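PDB 3L76: aspartokinase from Synechocystis, which probably catalyses the ATP-dependent phosphorylation of L-aspartate to 4-phospho-L-aspartate, an early step in threonine and lysine biosynthesis, and binds both of these amino acids. Local coordinates for residues F547-E559 against C570-A584. Residues are numbered along the deposited sequence; the frame is centred on the assembly and turned at random.
Sequences FFAALAQENINIE and CVVPQDRGVDALKAA. With THR (threonine), chain C.
Glu-559 N donates to Val-571 O at 2.9 Å, tying the two segments together beside the threonine site. The bond continues the antiparallel pairing of strands 560-563 and 567-573. Just before it in the chain, Asn-557 OD1 (2.6 Å) and Ile-558 O accept from the N of the bound threonine. Ile-558 N donates to the threonine O at 3.0 Å. Gln-304, Asp-280 and the backbone N of Ala-285 also bond the ligand.

Helix 547-552 and helix 577-584 pack at an axis angle of 130°. Leu-551 CD2 touches Ala-580 CB here. Cys-570 SG lies at the edge of the Phe-548 ring and obliquely to that of Phe-547; Ile-558 CG2 meets it at 3.9 Å. Phe-547 CG stands anti to the backbone N (chi1 -177°), which brings CE2 against this sulfur and CE1 against Ala-584 CB.

Ile-556 sets CG1 over one face of the Arg-576 guanidinium, 3.4 Å from CZ. Its CG2 meets Val-572 CG2, and CD1 reaches Ala-580. An alanine here is likely to uncover that guanidinium face and open a gap beside Ala-580. At the edge of the guanidinium, Arg-576 NH2 gives a weak bond to Asn-555 O (3.0 Å); Asn-555 is C-prime of the helix-ending Schellman motif. Arg-576 NH1 forms a salt bridge to Asp-579 OD2 at 3.3 Å. The ligand is thus held by backbone and side-chain atoms alike, and Ile-558 also packs on Cys-570.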
ATOM      1  N   PHE A 547      14.642  38.565  32.610  1.00 52.67           N
ATOM      2  CA  PHE A 547      15.347  37.378  32.136  1.00 58.61           C
ATOM      3  C   PHE A 547      16.856  37.465  32.448  1.00 69.01           C
ATOM      4  O   PHE A 547      17.424  36.565  33.075  1.00 57.62           O
ATOM      5  CB  PHE A 547      15.061  37.191  30.632  1.00 56.65           C
ATOM      6  CG  PHE A 547      15.677  35.959  30.026  1.00 32.19           C
ATOM      7  CD1 PHE A 547      16.065  34.888  30.815  1.00 32.14           C
ATOM      8  CD2 PHE A 547      15.861  35.873  28.655  1.00 30.66           C
ATOM      9  CE1 PHE A 547      16.642  33.758  30.246  1.00 40.43           C
ATOM     10  CE2 PHE A 547      16.437  34.743  28.074  1.00 40.93           C
ATOM     11  CZ  PHE A 547      16.824  33.685  28.871  1.00 44.97           C
ATOM     12  N   PHE A 548      17.492  38.558  32.036  1.00 54.87           N
ATOM     13  CA  PHE A 548      18.923  38.754  32.278  1.00 54.20           C
ATOM     14  C   PHE A 548      19.261  38.834  33.767  1.00 60.26           C
ATOM     15  O   PHE A 548      20.305  38.357  34.201  1.00 54.81           O
ATOM     16  CB  PHE A 548      19.421  40.016  31.579  1.00 39.75           C
ATOM     17  CG  PHE A 548      19.090  40.073  30.126  1.00 42.14           C
ATOM     18  CD1 PHE A 548      18.956  38.907  29.382  1.00 48.47           C
ATOM     19  CD2 PHE A 548      18.912  41.295  29.493  1.00 55.80           C
ATOM     20  CE1 PHE A 548      18.648  38.954  28.030  1.00 40.31           C
ATOM     21  CE2 PHE A 548      18.609  41.352  28.136  1.00 52.82           C
ATOM     22  CZ  PHE A 548      18.486  40.178  27.403  1.00 33.38           C
ATOM     23  N   ALA A 549      18.379  39.444  34.547  1.00 71.19           N
ATOM     24  CA  ALA A 549      18.608  39.552  35.979  1.00 73.19           C
ATOM     25  C   ALA A 549      18.584  38.170  36.608  1.00 81.17           C
ATOM     26  O   ALA A 549      19.321  37.888  37.548  1.00 73.83           O
ATOM     27  CB  ALA A 549      17.572  40.442  36.618  1.00 51.62           C
ATOM     28  N   ALA A 550      17.733  37.307  36.071  1.00 78.22           N
ATOM     29  CA  ALA A 550      17.589  35.953  36.580  1.00 60.84           C
ATOM     30  C   ALA A 550      18.885  35.164  36.417  1.00 69.39           C
ATOM     31  O   ALA A 550      19.249  34.370  37.285  1.00 72.72           O
ATOM     32  CB  ALA A 550      16.442  35.251  35.872  1.00 51.93           C
ATOM     33  N   LEU A 551      19.581  35.386  35.305  1.00 43.92           N
ATOM     34  CA  LEU A 551      20.821  34.669  35.039  1.00 67.95           C
ATOM     35  C   LEU A 551      21.983  35.241  35.855  1.00 78.59           C
ATOM     36  O   LEU A 551      22.864  34.511  36.299  1.00 74.93           O
ATOM     37  CB  LEU A 551      21.157  34.714  33.550  1.00 61.79           C
ATOM     38  CG  LEU A 551      20.139  34.115  32.581  1.00 64.46           C
ATOM     39  CD1 LEU A 551      20.529  34.440  31.156  1.00 59.41           C
ATOM     40  CD2 LEU A 551      20.005  32.616  32.773  1.00 41.41           C
ATOM     41  N   ALA A 552      21.981  36.553  36.046  1.00 62.21           N
ATOM     42  CA  ALA A 552      23.033  37.198  36.799  1.00 67.06           C
ATOM     43  C   ALA A 552      22.990  36.798  38.270  1.00 83.58           C
ATOM     44  O   ALA A 552      24.041  36.596  38.885  1.00 76.15           O
ATOM     45  CB  ALA A 552      22.945  38.709  36.646  1.00 62.01           C
ATOM     46  N   GLN A 553      21.778  36.685  38.824  1.00 88.62           N
ATOM     47  CA  GLN A 553      21.591  36.329  40.233  1.00 84.73           C
ATOM     48  C   GLN A 553      22.149  34.946  40.516  1.00 78.18           C
ATOM     49  O   GLN A 553      22.440  34.601  41.656  1.00113.60           O
ATOM     50  CB  GLN A 553      20.115  36.390  40.633  1.00 86.29           C
ATOM     51  CG  GLN A 553      19.507  37.782  40.553  1.00115.59           C
ATOM     52  CD  GLN A 553      17.992  37.770  40.656  1.00131.29           C
ATOM     53  OE1 GLN A 553      17.373  36.712  40.735  1.00131.53           O
ATOM     54  NE2 GLN A 553      17.389  38.953  40.648  1.00138.51           N
ATOM     55  N   GLU A 554      22.291  34.156  39.463  1.00 86.55           N
ATOM     56  CA  GLU A 554      22.905  32.845  39.557  1.00 81.70           C
ATOM     57  C   GLU A 554      24.360  32.922  39.132  1.00 72.42           C
ATOM     58  O   GLU A 554      24.999  31.902  38.942  1.00 65.30           O
ATOM     59  CB  GLU A 554      22.155  31.846  38.669  1.00 70.71           C
ATOM     60  CG  GLU A 554      20.958  31.226  39.349  1.00 76.73           C
ATOM     61  CD  GLU A 554      21.381  30.232  40.398  1.00 89.70           C
ATOM     62  OE1 GLU A 554      20.958  30.381  41.560  1.00 98.17           O
ATOM     63  OE2 GLU A 554      22.162  29.313  40.059  1.00 86.17           O
ATOM     64  N   ASN A 555      24.867  34.143  38.983  1.00 68.40           N
ATOM     65  CA  ASN A 555      26.218  34.385  38.481  1.00 75.39           C
ATOM     66  C   ASN A 555      26.492  33.632  37.182  1.00 75.49           C
ATOM     67  O   ASN A 555      27.461  32.887  37.065  1.00 66.02           O
ATOM     68  CB  ASN A 555      27.275  34.055  39.540  1.00 82.94           C
ATOM     69  CG  ASN A 555      28.617  34.694  39.240  1.00 96.79           C
ATOM     70  OD1 ASN A 555      29.074  34.711  38.100  1.00110.54           O
ATOM     71  ND2 ASN A 555      29.252  35.226  40.264  1.00127.33           N
ATOM     72  N   ILE A 556      25.615  33.831  36.208  1.00 79.27           N
ATOM     73  CA  ILE A 556      25.730  33.178  34.913  1.00 63.27           C
ATOM     74  C   ILE A 556      26.045  34.232  33.852  1.00 61.39           C
ATOM     75  O   ILE A 556      25.323  35.219  33.689  1.00 51.76           O
ATOM     76  CB  ILE A 556      24.431  32.401  34.566  1.00 67.33           C
ATOM     77  CG1 ILE A 556      24.311  31.156  35.432  1.00 57.98           C
ATOM     78  CG2 ILE A 556      24.397  31.994  33.111  1.00 51.80           C
ATOM     79  CD1 ILE A 556      22.994  30.427  35.280  1.00 77.48           C
ATOM     80  N   ASN A 557      27.146  34.047  33.145  1.00 59.92           N
ATOM     81  CA  ASN A 557      27.538  35.036  32.163  1.00 58.76           C
ATOM     82  C   ASN A 557      26.786  34.849  30.854  1.00 58.76           C
ATOM     83  O   ASN A 557      26.580  33.724  30.399  1.00 44.24           O
ATOM     84  CB  ASN A 557      29.046  34.995  31.920  1.00 50.97           C
ATOM     85  CG  ASN A 557      29.513  36.108  31.005  1.00 66.03           C
ATOM     86  OD1 ASN A 557      29.242  37.284  31.252  1.00 45.49           O
ATOM     87  ND2 ASN A 557      30.212  35.741  29.935  1.00 53.25           N
ATOM     88  N   ILE A 558      26.394  35.959  30.245  1.00 44.35           N
ATOM     89  CA  ILE A 558      25.665  35.900  28.990  1.00 45.78           C
ATOM     90  C   ILE A 558      26.613  36.151  27.828  1.00 60.00           C
ATOM     91  O   ILE A 558      27.127  37.258  27.666  1.00 67.71           O
ATOM     92  CB  ILE A 558      24.512  36.911  28.965  1.00 30.30           C
ATOM     93  CG1 ILE A 558      23.575  36.677  30.155  1.00 22.75           C
ATOM     94  CG2 ILE A 558      23.759  36.821  27.638  1.00 25.61           C
ATOM     95  CD1 ILE A 558      22.514  37.735  30.306  1.00 44.63           C
ATOM     96  N   GLU A 559      26.847  35.119  27.022  1.00 56.98           N
ATOM     97  CA  GLU A 559      27.825  35.204  25.944  1.00 52.14           C
ATOM     98  C   GLU A 559      27.265  35.908  24.713  1.00 52.44           C
ATOM     99  O   GLU A 559      27.935  36.725  24.093  1.00 50.82           O
ATOM    100  CB  GLU A 559      28.342  33.810  25.566  1.00 33.03           C
ATOM    101  CG  GLU A 559      28.893  32.990  26.732  1.00 45.94           C
ATOM    102  CD  GLU A 559      29.699  31.781  26.272  1.00 59.34           C
ATOM    103  OE1 GLU A 559      30.241  31.821  25.145  1.00 62.09           O
ATOM    104  OE2 GLU A 559      29.800  30.792  27.033  1.00 54.95           O
ATOM    105  N   CYS A 570      19.480  33.557  25.071  1.00 39.62           N
ATOM    106  CA  CYS A 570      20.820  33.866  25.577  1.00 46.30           C
ATOM    107  C   CYS A 570      21.715  32.667  25.392  1.00 59.81           C
ATOM    108  O   CYS A 570      21.355  31.555  25.789  1.00 39.31           O
ATOM    109  CB  CYS A 570      20.788  34.199  27.067  1.00 35.85           C
ATOM    110  SG  CYS A 570      20.015  35.748  27.450  1.00 37.69           S
ATOM    111  N   VAL A 571      22.879  32.884  24.790  1.00 37.84           N
ATOM    112  CA  VAL A 571      23.899  31.846  24.762  1.00 54.82           C
ATOM    113  C   VAL A 571      24.696  31.920  26.050  1.00 50.35           C
ATOM    114  O   VAL A 571      24.966  32.993  26.578  1.00 69.12           O
ATOM    115  CB  VAL A 571      24.838  31.955  23.562  1.00 59.25           C
ATOM    116  CG1 VAL A 571      25.882  30.847  23.614  1.00 46.50           C
ATOM    117  CG2 VAL A 571      24.054  31.850  22.303  1.00 27.97           C
ATOM    118  N   VAL A 572      25.078  30.760  26.545  1.00 60.85           N
ATOM    119  CA  VAL A 572      25.491  30.630  27.925  1.00 36.61           C
ATOM    120  C   VAL A 572      26.454  29.447  28.009  1.00 47.44           C
ATOM    121  O   VAL A 572      26.513  28.612  27.095  1.00 43.56           O
ATOM    122  CB  VAL A 572      24.225  30.418  28.790  1.00 58.61           C
ATOM    123  CG1 VAL A 572      24.169  29.017  29.392  1.00 48.86           C
ATOM    124  CG2 VAL A 572      24.092  31.495  29.822  1.00 46.78           C
ATOM    125  N   PRO A 573      27.253  29.386  29.075  1.00 55.63           N
ATOM    126  CA  PRO A 573      28.201  28.269  29.167  1.00 62.49           C
ATOM    127  C   PRO A 573      27.473  26.934  29.321  1.00 63.95           C
ATOM    128  O   PRO A 573      26.541  26.839  30.105  1.00 48.67           O
ATOM    129  CB  PRO A 573      29.010  28.602  30.423  1.00 48.24           C
ATOM    130  CG  PRO A 573      28.863  30.082  30.581  1.00 49.67           C
ATOM    131  CD  PRO A 573      27.481  30.404  30.110  1.00 59.77           C
ATOM    132  N   GLN A 574      27.902  25.919  28.580  1.00 72.00           N
ATOM    133  CA  GLN A 574      27.229  24.624  28.580  1.00 67.38           C
ATOM    134  C   GLN A 574      27.016  24.023  29.966  1.00 57.62           C
ATOM    135  O   GLN A 574      25.959  23.473  30.248  1.00 79.44           O
ATOM    136  CB  GLN A 574      27.961  23.621  27.678  1.00 66.90           C
ATOM    137  CG  GLN A 574      27.421  22.200  27.789  1.00 78.87           C
ATOM    138  CD  GLN A 574      27.573  21.403  26.512  1.00 95.22           C
ATOM    139  OE1 GLN A 574      26.604  21.185  25.797  1.00125.08           O
ATOM    140  NE2 GLN A 574      28.785  20.958  26.223  1.00100.60           N
ATOM    141  N   ASP A 575      28.016  24.110  30.831  1.00 68.34           N
ATOM    142  CA  ASP A 575      27.875  23.498  32.144  1.00 57.28           C
ATOM    143  C   ASP A 575      26.951  24.334  33.001  1.00 71.89           C
ATOM    144  O   ASP A 575      26.872  24.156  34.206  1.00 70.24           O
ATOM    145  CB  ASP A 575      29.230  23.322  32.828  1.00 80.68           C
ATOM    146  CG  ASP A 575      29.888  24.640  33.180  1.00 68.11           C
ATOM    147  OD1 ASP A 575      30.936  24.599  33.842  1.00 64.81           O
ATOM    148  OD2 ASP A 575      29.368  25.709  32.802  1.00 78.19           O
ATOM    149  N   ARG A 576      26.234  25.242  32.361  1.00 74.78           N
ATOM    150  CA  ARG A 576      25.304  26.087  33.079  1.00 70.03           C
ATOM    151  C   ARG A 576      23.927  26.190  32.419  1.00 69.37           C
ATOM    152  O   ARG A 576      23.053  26.888  32.923  1.00 64.65           O
ATOM    153  CB  ARG A 576      25.906  27.471  33.242  1.00 71.57           C
ATOM    154  CG  ARG A 576      25.638  28.041  34.587  1.00 85.00           C
ATOM    155  CD  ARG A 576      26.721  27.676  35.582  1.00 45.87           C
ATOM    156  NE  ARG A 576      26.929  28.856  36.397  1.00 67.28           N
ATOM    157  CZ  ARG A 576      26.168  29.185  37.432  1.00 47.95           C
ATOM    158  NH1 ARG A 576      25.174  28.400  37.808  1.00 34.75           N
ATOM    159  NH2 ARG A 576      26.416  30.297  38.099  1.00 54.16           N
ATOM    160  N   GLY A 577      23.746  25.502  31.295  1.00 55.41           N
ATOM    161  CA  GLY A 577      22.472  25.492  30.596  1.00 67.00           C
ATOM    162  C   GLY A 577      21.297  25.105  31.471  1.00 59.11           C
ATOM    163  O   GLY A 577      20.299  25.809  31.526  1.00 59.21           O
ATOM    164  N   VAL A 578      21.421  23.982  32.167  1.00 78.43           N
ATOM    165  CA  VAL A 578      20.348  23.519  33.030  1.00 87.46           C
ATOM    166  C   VAL A 578      20.053  24.530  34.131  1.00 82.47           C
ATOM    167  O   VAL A 578      18.892  24.847  34.392  1.00 75.00           O
ATOM    168  CB  VAL A 578      20.660  22.148  33.645  1.00 91.63           C
ATOM    169  CG1 VAL A 578      19.604  21.784  34.674  1.00 80.47           C
ATOM    170  CG2 VAL A 578      20.727  21.091  32.562  1.00 84.13           C
ATOM    171  N   ASP A 579      21.097  25.043  34.770  1.00 65.87           N
ATOM    172  CA  ASP A 579      20.902  26.024  35.831  1.00 85.92           C
ATOM    173  C   ASP A 579      20.170  27.238  35.285  1.00 77.02           C
ATOM    174  O   ASP A 579      19.301  27.806  35.940  1.00 77.43           O
ATOM    175  CB  ASP A 579      22.240  26.465  36.431  1.00 95.77           C
ATOM    176  CG  ASP A 579      23.129  25.300  36.798  1.00108.28           C
ATOM    177  OD1 ASP A 579      23.153  24.301  36.050  1.00110.73           O
ATOM    178  OD2 ASP A 579      23.818  25.393  37.831  1.00125.34           O
ATOM    179  N   ALA A 580      20.532  27.635  34.075  1.00 75.02           N
ATOM    180  CA  ALA A 580      19.949  28.811  33.458  1.00 66.22           C
ATOM    181  C   ALA A 580      18.488  28.562  33.101  1.00 68.14           C
ATOM    182  O   ALA A 580      17.653  29.454  33.209  1.00 57.58           O
ATOM    183  CB  ALA A 580      20.755  29.212  32.235  1.00 42.94           C
ATOM    184  N   LEU A 581      18.175  27.336  32.697  1.00 54.72           N
ATOM    185  CA  LEU A 581      16.806  26.994  32.355  1.00 53.28           C
ATOM    186  C   LEU A 581      15.914  27.077  33.582  1.00 55.84           C
ATOM    187  O   LEU A 581      14.792  27.589  33.508  1.00 52.69           O
ATOM    188  CB  LEU A 581      16.719  25.598  31.725  1.00 60.83           C
ATOM    189  CG  LEU A 581      15.302  25.125  31.367  1.00 52.80           C
ATOM    190  CD1 LEU A 581      14.692  25.940  30.235  1.00 48.30           C
ATOM    191  CD2 LEU A 581      15.300  23.650  31.026  1.00 57.85           C
ATOM    192  N   LYS A 582      16.412  26.563  34.703  1.00 68.25           N
ATOM    193  CA  LYS A 582      15.653  26.556  35.945  1.00 79.83           C
ATOM    194  C   LYS A 582      15.392  27.984  36.402  1.00 65.93           C
ATOM    195  O   LYS A 582      14.291  28.322  36.826  1.00 69.58           O
ATOM    196  CB  LYS A 582      16.399  25.779  37.030  1.00 80.49           C
ATOM    197  CG  LYS A 582      16.503  24.274  36.797  1.00 84.51           C
ATOM    198  CD  LYS A 582      17.316  23.625  37.910  1.00 99.08           C
ATOM    199  CE  LYS A 582      17.478  22.126  37.731  1.00107.68           C
ATOM    200  NZ  LYS A 582      18.345  21.562  38.808  1.00110.40           N
ATOM    201  N   ALA A 583      16.414  28.822  36.298  1.00 61.09           N
ATOM    202  CA  ALA A 583      16.301  30.230  36.662  1.00 71.36           C
ATOM    203  C   ALA A 583      15.221  30.945  35.857  1.00 81.10           C
ATOM    204  O   ALA A 583      14.408  31.681  36.419  1.00 81.66           O
ATOM    205  CB  ALA A 583      17.645  30.930  36.493  1.00 59.74           C
ATOM    206  N   ALA A 584      15.224  30.738  34.541  1.00 49.40           N
ATOM    207  CA  ALA A 584      14.208  31.323  33.664  1.00 66.11           C
ATOM    208  C   ALA A 584      12.794  30.844  33.998  1.00 69.46           C
ATOM    209  O   ALA A 584      11.849  31.630  33.993  1.00 66.98           O
ATOM    210  CB  ALA A 584      14.528  31.038  32.191  1.00 46.58           C
TER
HETATM  211  N   THR C 601      28.311  39.174  29.715  1.00 26.39           N
HETATM  212  CA  THR C 601      27.488  40.313  30.145  1.00 42.37           C
HETATM  213  C   THR C 601      26.378  39.887  31.100  1.00 52.17           C
HETATM  214  O   THR C 601      26.214  38.687  31.378  1.00 37.35           O
HETATM  215  CB  THR C 601      26.895  41.083  28.949  1.00 42.93           C
HETATM  216  OG1 THR C 601      26.030  40.219  28.192  1.00 48.67           O
HETATM  217  CG2 THR C 601      28.018  41.569  28.043  1.00 32.62           C
HETATM  218  OXT THR C 601      25.656  40.744  31.626  1.00 35.10           O